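Local atomic coordinates of pectate lyase 47 (Bacillus sp. TS-47, PDB entry 1VBL), a protein that binds calcium and, as a thermostable polysaccharide lyase of family 1, cleaves pectate, the de-esterified form of pectin. Residues D81-P86 with K123-V128. Numbering follows the deposited sequence.
Sequences DFYKDP and KDRIMV
Tyr83 reaches across to the last turn of helix 110-126 and sets its phenol oxygen against two aliphatic groups, Ile126 and the stem of Arg125. OH of Tyr83 lies 3.5 Å from the methyl CG2 of Ile126 and 3.6 Å from CD of Arg125. Ring carbon CE2 of Tyr83 also touches the stem, 4.0 Å from CD of Arg125, and the two side chains cross at nearly a right angle. Arg125 sends CG anti to its amide nitrogen (chi1 173°), which carries the chain out toward the aromatic pair, and a bend at chi3 (-66°) then brings NE beside the Phe82 ring. This buried part, around Tyr83 and Ile126, is the tightly packed one, although no hydrogen bond joins the two segments.

Toward solvent the contact thins out. Phe82, partly exposed, meets Arg125 obliquely: CE2 of Phe82 stands 3.8 Å from NE of Arg125, and the ring and guanidinium planes stand almost perpendicular (89°), which excludes a parallel stack. CD2 of Phe82 also lies 3.7 Å above one face of the Tyr83 ring, offset toward the rim. The charged end of Arg125 is held from elsewhere, by a hydrogen bond from NH1 to the carbonyl oxygen of Val71 and a salt bridge from NH2 to Asp73, which together hold the group beside the Phe82 ring.

The contact thus packs the short helix 80-83 against the C-terminal end of helix 110-126, with Lys121 of that helix making a cation-pi contact with Phe82. Directly beyond Ile126 the chain enters strand 127-129, an outermost strand of a four-stranded parallel sheet in the parallel beta-helix of this lyase family, paired there with strand 149-153.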
# COMPACT_ATOMS: atom_id res chain seq x y z
N ASP A 81 -19.20 18.23 0.49
CA ASP A 81 -20.51 18.73 0.08
C ASP A 81 -20.83 18.33 -1.37
O ASP A 81 -21.98 18.07 -1.71
CB ASP A 81 -20.56 20.26 0.23
CG ASP A 81 -19.53 20.98 -0.62
OD1 ASP A 81 -18.36 20.54 -0.68
OD2 ASP A 81 -19.89 22.01 -1.23
N PHE A 82 -19.79 18.27 -2.20
CA PHE A 82 -19.93 17.90 -3.60
C PHE A 82 -20.39 16.45 -3.72
O PHE A 82 -21.21 16.11 -4.59
CB PHE A 82 -18.58 18.08 -4.30
CG PHE A 82 -18.57 17.66 -5.74
CD1 PHE A 82 -18.91 18.55 -6.75
CD2 PHE A 82 -18.18 16.37 -6.10
CE1 PHE A 82 -18.88 18.17 -8.09
CE2 PHE A 82 -18.14 15.97 -7.43
CZ PHE A 82 -18.49 16.88 -8.43
N TYR A 83 -19.88 15.59 -2.85
CA TYR A 83 -20.21 14.17 -2.88
C TYR A 83 -21.42 13.75 -2.05
O TYR A 83 -22.03 12.72 -2.32
CB TYR A 83 -19.02 13.35 -2.40
CG TYR A 83 -17.74 13.55 -3.17
CD1 TYR A 83 -16.64 14.17 -2.58
CD2 TYR A 83 -17.62 13.07 -4.48
CE1 TYR A 83 -15.44 14.29 -3.27
CE2 TYR A 83 -16.41 13.20 -5.17
CZ TYR A 83 -15.33 13.81 -4.56
OH TYR A 83 -14.14 13.91 -5.23
N LYS A 84 -21.75 14.55 -1.04
CA LYS A 84 -22.83 14.23 -0.11
C LYS A 84 -24.21 13.94 -0.70
O LYS A 84 -24.77 14.74 -1.45
CB LYS A 84 -22.95 15.33 0.94
CG LYS A 84 -23.79 14.94 2.15
CD LYS A 84 -23.89 16.06 3.18
CE LYS A 84 -24.87 17.15 2.76
NZ LYS A 84 -26.26 16.62 2.60
N ASP A 85 -24.75 12.77 -0.34
CA ASP A 85 -26.08 12.36 -0.77
C ASP A 85 -27.08 13.27 -0.06
O ASP A 85 -26.86 13.69 1.07
CB ASP A 85 -26.32 10.90 -0.36
CG ASP A 85 -27.67 10.38 -0.81
OD1 ASP A 85 -27.78 9.92 -1.97
OD2 ASP A 85 -28.63 10.42 -0.00
N PRO A 86 -28.21 13.60 -0.72
CA PRO A 86 -29.23 14.47 -0.13
C PRO A 86 -29.78 13.92 1.20
O PRO A 86 -30.25 14.68 2.05
CB PRO A 86 -30.32 14.51 -1.20
CG PRO A 86 -29.58 14.22 -2.46
CD PRO A 86 -28.61 13.15 -2.06
N LYS A 123 -15.72 7.58 -4.70
CA LYS A 123 -14.95 6.47 -5.24
C LYS A 123 -14.88 6.53 -6.76
O LYS A 123 -13.79 6.45 -7.35
CB LYS A 123 -15.57 5.14 -4.80
CG LYS A 123 -14.82 3.89 -5.25
CD LYS A 123 -15.44 3.25 -6.47
CE LYS A 123 -16.88 2.82 -6.21
NZ LYS A 123 -17.00 2.01 -4.96
N ASP A 124 -16.03 6.67 -7.40
CA ASP A 124 -16.08 6.73 -8.86
C ASP A 124 -15.29 7.90 -9.44
O ASP A 124 -14.92 7.87 -10.62
CB ASP A 124 -17.54 6.81 -9.35
CG ASP A 124 -18.30 5.51 -9.13
OD1 ASP A 124 -17.66 4.46 -8.92
OD2 ASP A 124 -19.55 5.54 -9.19
N ARG A 125 -15.01 8.92 -8.63
CA ARG A 125 -14.26 10.07 -9.13
C ARG A 125 -12.76 10.09 -8.81
O ARG A 125 -11.96 10.46 -9.67
CB ARG A 125 -14.87 11.38 -8.61
CG ARG A 125 -14.05 12.63 -8.94
CD ARG A 125 -14.87 13.91 -8.77
NE ARG A 125 -15.95 13.98 -9.76
CZ ARG A 125 -15.81 14.43 -11.00
NH1 ARG A 125 -14.64 14.87 -11.43
NH2 ARG A 125 -16.85 14.41 -11.83
N ILE A 126 -12.39 9.68 -7.60
CA ILE A 126 -10.98 9.72 -7.20
C ILE A 126 -10.12 8.48 -7.43
O ILE A 126 -8.90 8.57 -7.40
CB ILE A 126 -10.84 10.13 -5.72
CG1 ILE A 126 -11.29 9.00 -4.80
CG2 ILE A 126 -11.68 11.39 -5.46
CD1 ILE A 126 -11.10 9.31 -3.32
N MET A 127 -10.75 7.32 -7.63
CA MET A 127 -9.96 6.11 -7.88
C MET A 127 -9.85 5.96 -9.39
O MET A 127 -10.82 5.64 -10.08
CB MET A 127 -10.63 4.88 -7.25
CG MET A 127 -10.64 4.91 -5.72
SD MET A 127 -9.04 5.39 -4.98
CE MET A 127 -8.02 4.04 -5.50
N VAL A 128 -8.64 6.20 -9.89
CA VAL A 128 -8.35 6.15 -11.32
C VAL A 128 -7.94 4.76 -11.80
O VAL A 128 -6.97 4.18 -11.31
CB VAL A 128 -7.22 7.15 -11.67
CG1 VAL A 128 -6.92 7.12 -13.16
CG2 VAL A 128 -7.62 8.55 -11.24